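Local structure of ferredoxin (Rhodopseudomonas palustris, 4LTU) at residues P2-I7 and M25-N30; I33-A38 and L100-R105; C49-D54 and C87-A92. The protein binds a [2Fe-2S] cluster and probably transfers electrons one at a time, as its adrenodoxin and putidaredoxin relatives do. All blocks are in the same frame, centred on the assembly; numbering follows the deposited sequence.

Interaction 1 (P2-I7 and M25-N30); sequences PSITFI and MFAALN
I4 and F6 on strand 3-7 meet A27 and A28 on helix 24-29 by apolar packing alone. The outermost methyl of I4, CD1, lies 3.6 Å from A27 CB. With CG1 anti to the carbonyl carbon (chi1 -54°) and the chain extended beyond it, I4 sends CD1 across to the helix. F6 makes the second touch: its ring comes to A28 with the far end leading, F6 CZ standing 3.8 Å from A28 CB and F6 CE2 4.2 Å from the same methyl. The methyl meets this ring obliquely. Two consecutive alanines suit the helix side, because their short methyls let it settle with CA atoms of I4 and A27 8.2 Å apart, a gap that the longer side chains of the strand bridge.

Polar interactions stay within the helical segment. Near its end, F26 O accepts from N30 N at 3.0 Å and also from the side chain, N30 ND2, at 3.1 Å. The amide donor stands above the carbonyl plane, and N30 ND2 also lies over the centre of the F26 ring, on one face, 3.2 Å above its plane. F26 and N30 are exposed and make no contact with the strand, whereas the buried I4 and F6 also pack on V16 of strand 13-17 and L100 of strand 99-101.

M25, on the same helix, touches the [2Fe-2S] cluster. Since only methyl groups and the end of an aromatic ring touch, without directional bonds, the contact implies a helix seated on the sheet by shape and exclusion of water.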
ATOM      1  N   PRO A   2      -3.640 -15.324  -0.307  1.00 26.80           N
ATOM      2  CA  PRO A   2      -4.724 -14.402  -0.635  1.00 26.04           C
ATOM      3  C   PRO A   2      -4.483 -13.557  -1.884  1.00 25.94           C
ATOM      4  O   PRO A   2      -3.658 -13.902  -2.756  1.00 25.61           O
ATOM      5  CB  PRO A   2      -4.812 -13.523   0.616  1.00 26.26           C
ATOM      6  CG  PRO A   2      -4.469 -14.447   1.725  1.00 25.54           C
ATOM      7  CD  PRO A   2      -3.420 -15.400   1.152  1.00 27.01           C
ATOM      8  N   SER A   3      -5.221 -12.458  -1.967  1.00 25.28           N
ATOM      9  CA  SER A   3      -5.344 -11.709  -3.184  1.00 25.01           C
ATOM     10  C   SER A   3      -5.627 -10.260  -2.830  1.00 24.87           C
ATOM     11  O   SER A   3      -6.491  -9.964  -1.988  1.00 24.36           O
ATOM     12  CB  SER A   3      -6.514 -12.275  -3.997  1.00 25.95           C
ATOM     13  OG  SER A   3      -6.405 -11.938  -5.365  1.00 25.20           O
ATOM     14  N   ILE A   4      -4.893  -9.366  -3.489  1.00 24.02           N
ATOM     15  CA  ILE A   4      -5.015  -7.945  -3.276  1.00 23.72           C
ATOM     16  C   ILE A   4      -5.436  -7.343  -4.580  1.00 23.11           C
ATOM     17  O   ILE A   4      -4.874  -7.653  -5.619  1.00 23.99           O
ATOM     18  CB  ILE A   4      -3.661  -7.259  -2.918  1.00 24.04           C
ATOM     19  CG1 ILE A   4      -2.975  -7.912  -1.722  1.00 23.31           C
ATOM     20  CG2 ILE A   4      -3.868  -5.768  -2.637  1.00 24.25           C
ATOM     21  CD1 ILE A   4      -1.513  -7.538  -1.655  1.00 22.80           C
ATOM     22  N   THR A   5      -6.398  -6.437  -4.513  1.00 22.40           N
ATOM     23  CA  THR A   5      -6.798  -5.653  -5.681  1.00 21.17           C
ATOM     24  C   THR A   5      -6.096  -4.289  -5.661  1.00 20.61           C
ATOM     25  O   THR A   5      -6.221  -3.553  -4.681  1.00 20.24           O
ATOM     26  CB  THR A   5      -8.325  -5.466  -5.669  1.00 20.36           C
ATOM     27  OG1 THR A   5      -8.945  -6.722  -5.334  1.00 21.89           O
ATOM     28  CG2 THR A   5      -8.818  -4.992  -6.991  1.00 18.64           C
ATOM     29  N   PHE A   6      -5.354  -3.963  -6.727  1.00 19.83           N
ATOM     30  CA  PHE A   6      -4.736  -2.642  -6.869  1.00 19.56           C
ATOM     31  C   PHE A   6      -5.446  -1.808  -7.945  1.00 20.06           C
ATOM     32  O   PHE A   6      -5.727  -2.323  -9.034  1.00 19.81           O
ATOM     33  CB  PHE A   6      -3.257  -2.747  -7.252  1.00 19.52           C
ATOM     34  CG  PHE A   6      -2.319  -3.010  -6.089  1.00 19.13           C
ATOM     35  CD1 PHE A   6      -1.748  -1.949  -5.377  1.00 18.25           C
ATOM     36  CD2 PHE A   6      -1.969  -4.312  -5.743  1.00 15.61           C
ATOM     37  CE1 PHE A   6      -0.852  -2.191  -4.312  1.00 18.11           C
ATOM     38  CE2 PHE A   6      -1.084  -4.566  -4.681  1.00 16.13           C
ATOM     39  CZ  PHE A   6      -0.524  -3.509  -3.966  1.00 16.61           C
ATOM     40  N   ILE A   7      -5.707  -0.529  -7.653  1.00 19.20           N
ATOM     41  CA  ILE A   7      -6.324   0.379  -8.639  1.00 19.54           C
ATOM     42  C   ILE A   7      -5.433   1.577  -8.981  1.00 19.21           C
ATOM     43  O   ILE A   7      -5.014   2.322  -8.102  1.00 18.55           O
ATOM     44  CB  ILE A   7      -7.724   0.846  -8.175  1.00 19.39           C
ATOM     45  CG1 ILE A   7      -8.675  -0.343  -8.172  1.00 18.88           C
ATOM     46  CG2 ILE A   7      -8.257   2.011  -9.049  1.00 20.31           C
ATOM     47  CD1 ILE A   7      -9.602  -0.340  -7.009  1.00 20.18           C
ATOM     48  N   MET A  25       3.511  -4.138  -0.712  1.00 16.22           N
ATOM     49  CA  MET A  25       4.545  -3.645  -1.599  1.00 16.19           C
ATOM     50  C   MET A  25       5.275  -4.820  -2.281  1.00 16.12           C
ATOM     51  O   MET A  25       5.517  -4.817  -3.505  1.00 14.99           O
ATOM     52  CB  MET A  25       5.541  -2.776  -0.810  1.00 14.99           C
ATOM     53  CG  MET A  25       6.698  -2.241  -1.674  1.00 16.60           C
ATOM     54  SD  MET A  25       8.234  -2.146  -0.734  1.00 20.09           S
ATOM     55  CE  MET A  25       8.533  -3.880  -0.432  1.00 16.32           C
ATOM     56  N   PHE A  26       5.635  -5.803  -1.466  1.00 16.08           N
ATOM     57  CA  PHE A  26       6.321  -6.968  -1.939  1.00 17.78           C
ATOM     58  C   PHE A  26       5.421  -7.615  -3.004  1.00 18.84           C
ATOM     59  O   PHE A  26       5.846  -7.834  -4.148  1.00 19.75           O
ATOM     60  CB  PHE A  26       6.601  -7.914  -0.761  1.00 17.44           C
ATOM     61  CG  PHE A  26       7.213  -9.229  -1.169  1.00 19.27           C
ATOM     62  CD1 PHE A  26       8.603  -9.397  -1.173  1.00 20.18           C
ATOM     63  CD2 PHE A  26       6.396 -10.306  -1.551  1.00 17.46           C
ATOM     64  CE1 PHE A  26       9.174 -10.611  -1.557  1.00 20.33           C
ATOM     65  CE2 PHE A  26       6.948 -11.513  -1.932  1.00 19.76           C
ATOM     66  CZ  PHE A  26       8.350 -11.672  -1.938  1.00 20.55           C
ATOM     67  N   ALA A  27       4.175  -7.880  -2.619  1.00 18.86           N
ATOM     68  CA  ALA A  27       3.174  -8.421  -3.523  1.00 19.62           C
ATOM     69  C   ALA A  27       3.083  -7.647  -4.836  1.00 19.05           C
ATOM     70  O   ALA A  27       3.122  -8.243  -5.891  1.00 19.65           O
ATOM     71  CB  ALA A  27       1.794  -8.482  -2.827  1.00 18.55           C
ATOM     72  N   ALA A  28       2.946  -6.329  -4.759  1.00 18.94           N
ATOM     73  CA  ALA A  28       2.988  -5.458  -5.944  1.00 18.21           C
ATOM     74  C   ALA A  28       4.209  -5.686  -6.861  1.00 18.47           C
ATOM     75  O   ALA A  28       4.074  -5.930  -8.074  1.00 18.27           O
ATOM     76  CB  ALA A  28       2.945  -4.011  -5.510  1.00 17.19           C
ATOM     77  N   LEU A  29       5.398  -5.610  -6.269  1.00 18.48           N
ATOM     78  CA  LEU A  29       6.650  -5.565  -7.026  1.00 18.37           C
ATOM     79  C   LEU A  29       6.969  -6.883  -7.684  1.00 18.55           C
ATOM     80  O   LEU A  29       7.658  -6.931  -8.689  1.00 18.22           O
ATOM     81  CB  LEU A  29       7.799  -5.161  -6.104  1.00 18.81           C
ATOM     82  CG  LEU A  29       7.678  -3.741  -5.562  1.00 18.56           C
ATOM     83  CD1 LEU A  29       8.794  -3.544  -4.557  1.00 17.90           C
ATOM     84  CD2 LEU A  29       7.791  -2.760  -6.720  1.00 20.42           C
ATOM     85  N   ASN A  30       6.444  -7.950  -7.093  1.00 18.78           N
ATOM     86  CA  ASN A  30       6.699  -9.302  -7.534  1.00 18.77           C
ATOM     87  C   ASN A  30       5.648  -9.820  -8.539  1.00 19.64           C
ATOM     88  O   ASN A  30       5.722 -10.953  -9.032  1.00 20.03           O
ATOM     89  CB  ASN A  30       6.869 -10.175  -6.292  1.00 17.95           C
ATOM     90  CG  ASN A  30       8.286 -10.063  -5.719  1.00 18.16           C
ATOM     91  OD1 ASN A  30       9.229 -10.530  -6.341  1.00 18.59           O
ATOM     92  ND2 ASN A  30       8.446  -9.395  -4.580  1.00 16.21           N
TER

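Interaction 2 (I33-A38 and L100-R105); sequences IDSIVA and LRIPER. Unlike the reference sequence in segment 100-105: I102 (reference Leu).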
ATOM      1  N   ILE A  33       3.637  -4.538 -10.762  1.00 23.44           N
ATOM      2  CA  ILE A  33       3.166  -3.167 -10.441  1.00 24.26           C
ATOM      3  C   ILE A  33       4.313  -2.172 -10.175  1.00 25.43           C
ATOM      4  O   ILE A  33       4.660  -1.868  -9.018  1.00 26.11           O
ATOM      5  CB  ILE A  33       2.057  -3.179  -9.329  1.00 24.33           C
ATOM      6  CG1 ILE A  33       0.708  -3.555  -9.962  1.00 23.96           C
ATOM      7  CG2 ILE A  33       1.891  -1.821  -8.653  1.00 25.48           C
ATOM      8  CD1 ILE A  33      -0.242  -4.278  -9.064  1.00 23.11           C
ATOM      9  N   ASP A  34       4.852  -1.644 -11.276  1.00 25.51           N
ATOM     10  CA  ASP A  34       6.022  -0.757 -11.307  1.00 25.97           C
ATOM     11  C   ASP A  34       5.882   0.600 -10.614  1.00 25.65           C
ATOM     12  O   ASP A  34       6.866   1.141 -10.084  1.00 25.92           O
ATOM     13  CB  ASP A  34       6.476  -0.548 -12.773  1.00 26.64           C
ATOM     14  CG  ASP A  34       7.225  -1.765 -13.341  1.00 28.72           C
ATOM     15  OD1 ASP A  34       7.855  -2.507 -12.559  1.00 29.81           O
ATOM     16  OD2 ASP A  34       7.192  -1.975 -14.577  1.00 34.51           O
ATOM     17  N   SER A  35       4.674   1.157 -10.609  1.00 24.75           N
ATOM     18  CA  SER A  35       4.457   2.498 -10.058  1.00 23.44           C
ATOM     19  C   SER A  35       4.911   2.713  -8.603  1.00 23.13           C
ATOM     20  O   SER A  35       5.205   3.860  -8.200  1.00 22.77           O
ATOM     21  CB  SER A  35       2.986   2.867 -10.176  1.00 24.05           C
ATOM     22  OG  SER A  35       2.188   1.838  -9.629  1.00 21.90           O
ATOM     23  N   ILE A  36       4.910   1.637  -7.812  1.00 21.55           N
ATOM     24  CA  ILE A  36       5.306   1.689  -6.406  1.00 20.31           C
ATOM     25  C   ILE A  36       6.820   1.730  -6.335  1.00 20.21           C
ATOM     26  O   ILE A  36       7.488   0.713  -6.520  1.00 20.49           O
ATOM     27  CB  ILE A  36       4.765   0.479  -5.621  1.00 20.70           C
ATOM     28  CG1 ILE A  36       3.268   0.676  -5.329  1.00 19.45           C
ATOM     29  CG2 ILE A  36       5.628   0.214  -4.332  1.00 19.80           C
ATOM     30  CD1 ILE A  36       2.589  -0.512  -4.606  1.00 20.42           C
ATOM     31  N   VAL A  37       7.368   2.915  -6.096  1.00 19.72           N
ATOM     32  CA  VAL A  37       8.804   3.093  -6.225  1.00 19.33           C
ATOM     33  C   VAL A  37       9.580   2.493  -5.040  1.00 19.23           C
ATOM     34  O   VAL A  37      10.627   1.825  -5.239  1.00 19.02           O
ATOM     35  CB  VAL A  37       9.178   4.567  -6.562  1.00 19.25           C
ATOM     36  CG1 VAL A  37      10.677   4.730  -6.679  1.00 18.79           C
ATOM     37  CG2 VAL A  37       8.522   4.967  -7.895  1.00 19.48           C
ATOM     38  N   ALA A  38       9.074   2.709  -3.824  1.00 18.17           N
ATOM     39  CA  ALA A  38       9.662   2.074  -2.646  1.00 18.42           C
ATOM     40  C   ALA A  38      11.198   2.217  -2.561  1.00 18.69           C
ATOM     41  O   ALA A  38      11.927   1.226  -2.558  1.00 18.25           O
ATOM     42  CB  ALA A  38       9.256   0.600  -2.618  1.00 17.77           C
ATOM     43  N   LEU A 100      -6.456  -1.645  -2.773  1.00 16.69           N
ATOM     44  CA  LEU A 100      -5.582  -0.492  -2.591  1.00 17.99           C
ATOM     45  C   LEU A 100      -5.529   0.338  -3.860  1.00 18.61           C
ATOM     46  O   LEU A 100      -5.448  -0.201  -4.952  1.00 18.79           O
ATOM     47  CB  LEU A 100      -4.169  -0.913  -2.177  1.00 17.00           C
ATOM     48  CG  LEU A 100      -3.949  -1.902  -1.036  1.00 16.14           C
ATOM     49  CD1 LEU A 100      -2.458  -2.329  -1.071  1.00 15.20           C
ATOM     50  CD2 LEU A 100      -4.360  -1.304   0.309  1.00 11.77           C
ATOM     51  N   ARG A 101      -5.611   1.648  -3.703  1.00 19.90           N
ATOM     52  CA  ARG A 101      -5.462   2.548  -4.826  1.00 21.38           C
ATOM     53  C   ARG A 101      -4.140   3.261  -4.663  1.00 22.02           C
ATOM     54  O   ARG A 101      -3.734   3.616  -3.543  1.00 22.08           O
ATOM     55  CB  ARG A 101      -6.651   3.509  -4.914  1.00 21.94           C
ATOM     56  CG  ARG A 101      -7.995   2.715  -5.009  1.00 26.45           C
ATOM     57  CD  ARG A 101      -9.192   3.555  -5.433  1.00 32.24           C
ATOM     58  NE  ARG A 101      -9.973   3.952  -4.274  1.00 36.92           N
ATOM     59  CZ  ARG A 101     -11.244   3.629  -4.079  1.00 38.86           C
ATOM     60  NH1 ARG A 101     -11.907   2.923  -4.999  1.00 39.17           N
ATOM     61  NH2 ARG A 101     -11.855   4.042  -2.973  1.00 38.81           N
ATOM     62  N   ILE A 102      -3.477   3.462  -5.794  1.00 22.67           N
ATOM     63  CA  ILE A 102      -2.147   4.003  -5.855  1.00 23.37           C
ATOM     64  C   ILE A 102      -2.196   5.463  -6.318  1.00 23.52           C
ATOM     65  O   ILE A 102      -2.999   5.818  -7.188  1.00 23.31           O
ATOM     66  CB  ILE A 102      -1.198   3.133  -6.727  1.00 23.70           C
ATOM     67  CG1 ILE A 102      -1.893   2.562  -7.942  1.00 24.48           C
ATOM     68  CG2 ILE A 102      -0.633   1.929  -5.920  1.00 24.19           C
ATOM     69  CD1 ILE A 102      -1.060   1.446  -8.640  1.00 25.09           C
ATOM     70  N   PRO A 103      -1.349   6.317  -5.705  1.00 23.37           N
ATOM     71  CA  PRO A 103      -1.387   7.731  -5.931  1.00 23.79           C
ATOM     72  C   PRO A 103      -0.806   8.116  -7.274  1.00 24.29           C
ATOM     73  O   PRO A 103      -0.065   7.352  -7.882  1.00 24.11           O
ATOM     74  CB  PRO A 103      -0.505   8.269  -4.805  1.00 24.07           C
ATOM     75  CG  PRO A 103       0.482   7.242  -4.612  1.00 23.30           C
ATOM     76  CD  PRO A 103      -0.322   5.977  -4.711  1.00 23.36           C
ATOM     77  N   GLU A 104      -1.167   9.312  -7.721  1.00 25.81           N
ATOM     78  CA  GLU A 104      -0.665   9.901  -8.963  1.00 26.91           C
ATOM     79  C   GLU A 104       0.875   9.837  -9.068  1.00 26.67           C
ATOM     80  O   GLU A 104       1.431   9.658 -10.152  1.00 26.36           O
ATOM     81  CB  GLU A 104      -1.168  11.335  -9.044  1.00 26.91           C
ATOM     82  CG  GLU A 104      -0.948  12.033 -10.363  1.00 29.61           C
ATOM     83  CD  GLU A 104      -1.274  13.521 -10.273  1.00 33.62           C
ATOM     84  OE1 GLU A 104      -2.235  13.951 -10.965  1.00 33.91           O
ATOM     85  OE2 GLU A 104      -0.580  14.244  -9.500  1.00 32.22           O
ATOM     86  N   ARG A 105       1.554   9.989  -7.939  1.00 27.26           N
ATOM     87  CA  ARG A 105       3.008   9.785  -7.894  1.00 28.21           C
ATOM     88  C   ARG A 105       3.531   9.385  -6.514  1.00 27.87           C
ATOM     89  O   ARG A 105       2.895   9.611  -5.507  1.00 27.83           O
ATOM     90  CB  ARG A 105       3.757  11.032  -8.382  1.00 28.60           C
ATOM     91  CG  ARG A 105       3.420  12.254  -7.612  1.00 29.71           C
ATOM     92  CD  ARG A 105       4.545  13.226  -7.709  1.00 34.40           C
ATOM     93  NE  ARG A 105       4.331  14.237  -8.732  1.00 34.99           N
ATOM     94  CZ  ARG A 105       4.724  15.501  -8.589  1.00 37.87           C
ATOM     95  NH1 ARG A 105       5.326  15.886  -7.457  1.00 37.11           N
ATOM     96  NH2 ARG A 105       4.505  16.387  -9.562  1.00 36.41           N
TER
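I102, just beyond strand 99-101, reaches into the loop 33-38 and meets it with two of its branches; the deposited isoleucine stands where the reference sequence has leucine. The side chain of I102 crosses that of I36 at about a right angle, and the touch is between I102 CG2 and I36 CG1, 4.1 Å apart. The other branch ends in CD1, which comes to S35 OG at 3.4 Å, while I33 CG2 borders the same methyl more loosely at 4.4 Å. The torsion explains the division: CG1 of I102 sits between the backbone N and the carbonyl carbon (chi1 38°), leaving CG2 anti to the carbonyl carbon, and the two arms diverge toward different loop residues.

Three side chains thus come to I102 from a type I beta turn that runs from I33 to I36. The turn suits the task, for it brings the beta-branched I33 and I36 to the buried side, where both also touch F6, and places the small S35 at the margin. I36 continues onto M25 and A28 of helix 24-29, and I102 onto V51.

S35 OG against a methyl is a van der Waals touch in which the hydroxyl gains no polar partner from I102. In the deposited chain, I102 therefore ties the loop leading toward the cluster to the segment that follows the last strand, 99-101, through shape, without directional bonds between the two segments.

Interaction 3 (C49-D54 and C87-A92); sequences CHVYVD and CQIKIA. With FES (Fe2/s2 (inorganic) cluster), chain C.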
ATOM      1  N   CYS A  49       6.265   4.197  -1.112  1.00 16.19           N
ATOM      2  CA  CYS A  49       5.385   3.042  -1.320  1.00 14.76           C
ATOM      3  C   CYS A  49       3.929   3.383  -0.923  1.00 14.41           C
ATOM      4  O   CYS A  49       3.171   2.484  -0.537  1.00 14.34           O
ATOM      5  CB  CYS A  49       5.851   1.857  -0.466  1.00 15.21           C
ATOM      6  SG  CYS A  49       5.731   2.125   1.329  1.00 14.81           S
ATOM      7  N   HIS A  50       3.583   4.671  -0.991  1.00 13.45           N
ATOM      8  CA  HIS A  50       2.282   5.255  -0.592  1.00 13.94           C
ATOM      9  C   HIS A  50       1.103   4.522  -1.230  1.00 14.05           C
ATOM     10  O   HIS A  50       1.162   4.185  -2.400  1.00 13.88           O
ATOM     11  CB  HIS A  50       2.282   6.729  -1.081  1.00 13.33           C
ATOM     12  CG  HIS A  50       1.142   7.572  -0.592  1.00 13.12           C
ATOM     13  ND1 HIS A  50       0.331   7.219   0.473  1.00 14.85           N
ATOM     14  CD2 HIS A  50       0.737   8.809  -0.978  1.00 10.92           C
ATOM     15  CE1 HIS A  50      -0.533   8.195   0.712  1.00 12.87           C
ATOM     16  NE2 HIS A  50      -0.291   9.177  -0.143  1.00 15.45           N
ATOM     17  N   VAL A  51       0.054   4.243  -0.463  1.00 14.82           N
ATOM     18  CA  VAL A  51      -1.210   3.789  -1.058  1.00 15.32           C
ATOM     19  C   VAL A  51      -2.398   4.377  -0.318  1.00 16.40           C
ATOM     20  O   VAL A  51      -2.271   4.790   0.828  1.00 17.03           O
ATOM     21  CB  VAL A  51      -1.376   2.248  -1.073  1.00 15.62           C
ATOM     22  CG1 VAL A  51      -0.458   1.579  -2.102  1.00 15.45           C
ATOM     23  CG2 VAL A  51      -1.213   1.650   0.317  1.00 14.56           C
ATOM     24  N   TYR A  52      -3.560   4.405  -0.973  1.00 17.80           N
ATOM     25  CA  TYR A  52      -4.836   4.655  -0.283  1.00 18.41           C
ATOM     26  C   TYR A  52      -5.619   3.354  -0.125  1.00 19.26           C
ATOM     27  O   TYR A  52      -5.973   2.688  -1.094  1.00 19.58           O
ATOM     28  CB  TYR A  52      -5.695   5.707  -0.993  1.00 17.67           C
ATOM     29  CG  TYR A  52      -4.957   6.893  -1.655  1.00 18.46           C
ATOM     30  CD1 TYR A  52      -4.145   7.752  -0.917  1.00 17.12           C
ATOM     31  CD2 TYR A  52      -5.150   7.179  -3.011  1.00 18.74           C
ATOM     32  CE1 TYR A  52      -3.488   8.845  -1.516  1.00 16.11           C
ATOM     33  CE2 TYR A  52      -4.515   8.273  -3.625  1.00 19.02           C
ATOM     34  CZ  TYR A  52      -3.689   9.105  -2.863  1.00 20.52           C
ATOM     35  OH  TYR A  52      -3.064  10.182  -3.475  1.00 19.75           O
ATOM     36  N   VAL A  53      -5.857   2.973   1.118  1.00 21.14           N
ATOM     37  CA  VAL A  53      -6.679   1.829   1.418  1.00 22.67           C
ATOM     38  C   VAL A  53      -8.144   2.196   1.118  1.00 24.73           C
ATOM     39  O   VAL A  53      -8.576   3.352   1.341  1.00 24.54           O
ATOM     40  CB  VAL A  53      -6.516   1.442   2.879  1.00 22.78           C
ATOM     41  CG1 VAL A  53      -7.281   0.177   3.182  1.00 21.08           C
ATOM     42  CG2 VAL A  53      -5.015   1.253   3.197  1.00 22.90           C
ATOM     43  N   ASP A  54      -8.892   1.239   0.573  1.00 25.79           N
ATOM     44  CA  ASP A  54     -10.298   1.477   0.323  1.00 27.84           C
ATOM     45  C   ASP A  54     -11.021   1.799   1.623  1.00 27.95           C
ATOM     46  O   ASP A  54     -10.858   1.097   2.635  1.00 27.50           O
ATOM     47  CB  ASP A  54     -10.967   0.282  -0.355  1.00 28.21           C
ATOM     48  CG  ASP A  54     -12.212   0.690  -1.111  1.00 31.56           C
ATOM     49  OD1 ASP A  54     -12.148   1.725  -1.818  1.00 31.40           O
ATOM     50  OD2 ASP A  54     -13.251  -0.010  -0.995  1.00 36.44           O
ATOM     51  N   CYS A  87       4.393  -1.081   2.382  1.00 14.74           N
ATOM     52  CA  CYS A  87       5.356  -2.059   2.920  1.00 15.01           C
ATOM     53  C   CYS A  87       5.038  -2.371   4.402  1.00 15.84           C
ATOM     54  O   CYS A  87       5.486  -3.383   4.939  1.00 15.29           O
ATOM     55  CB  CYS A  87       6.803  -1.571   2.744  1.00 15.19           C
ATOM     56  SG  CYS A  87       7.240  -0.066   3.688  1.00 12.40           S
ATOM     57  N   GLN A  88       4.254  -1.500   5.043  1.00 15.79           N
ATOM     58  CA  GLN A  88       3.807  -1.730   6.419  1.00 16.96           C
ATOM     59  C   GLN A  88       2.418  -2.428   6.521  1.00 17.52           C
ATOM     60  O   GLN A  88       1.873  -2.572   7.613  1.00 17.89           O
ATOM     61  CB  GLN A  88       3.800  -0.411   7.214  1.00 17.06           C
ATOM     62  CG  GLN A  88       5.094   0.372   7.156  1.00 17.26           C
ATOM     63  CD  GLN A  88       6.268  -0.412   7.641  1.00 17.86           C
ATOM     64  OE1 GLN A  88       6.359  -0.716   8.829  1.00 21.36           O
ATOM     65  NE2 GLN A  88       7.171  -0.780   6.724  1.00 16.77           N
ATOM     66  N   ILE A  89       1.854  -2.851   5.393  1.00 17.69           N
ATOM     67  CA  ILE A  89       0.635  -3.655   5.420  1.00 18.02           C
ATOM     68  C   ILE A  89       0.986  -5.144   5.225  1.00 19.64           C
ATOM     69  O   ILE A  89       1.499  -5.547   4.171  1.00 19.49           O
ATOM     70  CB  ILE A  89      -0.367  -3.194   4.342  1.00 17.39           C
ATOM     71  CG1 ILE A  89      -0.912  -1.790   4.678  1.00 16.59           C
ATOM     72  CG2 ILE A  89      -1.485  -4.206   4.200  1.00 15.83           C
ATOM     73  CD1 ILE A  89      -1.537  -1.023   3.506  1.00 12.44           C
ATOM     74  N   LYS A  90       0.715  -5.935   6.255  1.00 20.69           N
ATOM     75  CA  LYS A  90       0.960  -7.353   6.236  1.00 23.14           C
ATOM     76  C   LYS A  90      -0.345  -8.075   5.905  1.00 24.32           C
ATOM     77  O   LYS A  90      -1.404  -7.792   6.494  1.00 24.32           O
ATOM     78  CB  LYS A  90       1.543  -7.819   7.586  1.00 23.58           C
ATOM     79  CG  LYS A  90       3.007  -7.340   7.859  1.00 24.34           C
ATOM     80  CD  LYS A  90       3.218  -6.984   9.361  1.00 28.73           C
ATOM     81  CE  LYS A  90       4.669  -7.225   9.874  1.00 30.99           C
ATOM     82  NZ  LYS A  90       4.806  -6.989  11.362  1.00 31.97           N
ATOM     83  N   ILE A  91      -0.261  -8.993   4.943  1.00 25.55           N
ATOM     84  CA  ILE A  91      -1.421  -9.744   4.485  1.00 26.27           C
ATOM     85  C   ILE A  91      -1.720 -10.954   5.365  1.00 26.59           C
ATOM     86  O   ILE A  91      -0.810 -11.661   5.818  1.00 26.35           O
ATOM     87  CB  ILE A  91      -1.328 -10.066   2.984  1.00 26.67           C
ATOM     88  CG1 ILE A  91      -1.617  -8.782   2.219  1.00 27.05           C
ATOM     89  CG2 ILE A  91      -2.382 -11.125   2.556  1.00 26.86           C
ATOM     90  CD1 ILE A  91      -0.537  -8.411   1.271  1.00 30.59           C
ATOM     91  N   ALA A  92      -3.012 -11.125   5.634  1.00 27.21           N
ATOM     92  CA  ALA A  92      -3.548 -12.200   6.466  1.00 27.88           C
ATOM     93  C   ALA A  92      -4.857 -12.664   5.825  1.00 28.20           C
ATOM     94  O   ALA A  92      -5.419 -11.955   4.981  1.00 28.76           O
ATOM     95  CB  ALA A  92      -3.800 -11.693   7.894  1.00 28.23           C
TER
HETATM   96 FE1  FES C 201      10.293   2.850   2.082  1.00 17.72          FE
HETATM   97 FE2  FES C 201       7.684   1.505   2.327  1.00 16.41          FE
HETATM   98  S1  FES C 201       8.703   3.034   3.538  1.00 19.16           S
HETATM   99  S2  FES C 201       9.236   1.375   0.822  1.00 15.65           S
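C49 and C87 converge on one iron of the [2Fe-2S] cluster, FE2, at the tight end of the contact. C49 SG lies 2.3 Å from FE2 and C87 SG 2.1 Å, which brings the two sulfurs, C49 SG and C87 SG, to 3.6 Å. The same first torsion in both, SG between the backbone N and the carbonyl carbon (chi1 65°), points the two sulfurs at this iron. The C87 thiolate also accepts a nearly straight bond from Q88 NE2, 3.1 Å from C87 SG, with the sulfur in the plane of the amide; C87 N gives C49 SG only a weak one. Such donors would be expected to draw charge from the sulfurs and influence the redox potential.

Farther from the metal the fit is looser. I89 CD1 is 4.2 Å from V51 CG2, whose side chain it crosses obliquely, and equally far from V53 CG2, which it meets tip to tip. Branched aliphatics suit this buried side of strand 50-53, whereas the partly exposed Q88 marks the more open side.

Three nearby cysteines (C40, C46, C49) and a distant fourth (C87) are the general [2Fe-2S] ferredoxin pattern; five residues between C40 and C46 match the adrenodoxin/putidaredoxin family.

All three contacts are buried and reach one mixed sheet. Interactions 1 and 2 hold neighbouring strands: 3-7 and 99-101 are joined by backbone bonds between T5 or I7 and L100, and the helix and loop that they engage meet where M25 packs on A38. Interaction 3 adds strand 50-53, next to 99-101 and paired with it through the Y52–R101 backbone bond, with the R101–D54 salt bridge just past the strand end; it lies nested within the chain loop that interaction 2 closes. Chemistry follows place: the first two are apolar, interaction 2 including a partly exposed serine at its margin, whereas interaction 3, nearest the centre of the chain, combines aliphatic packing with metal ligation.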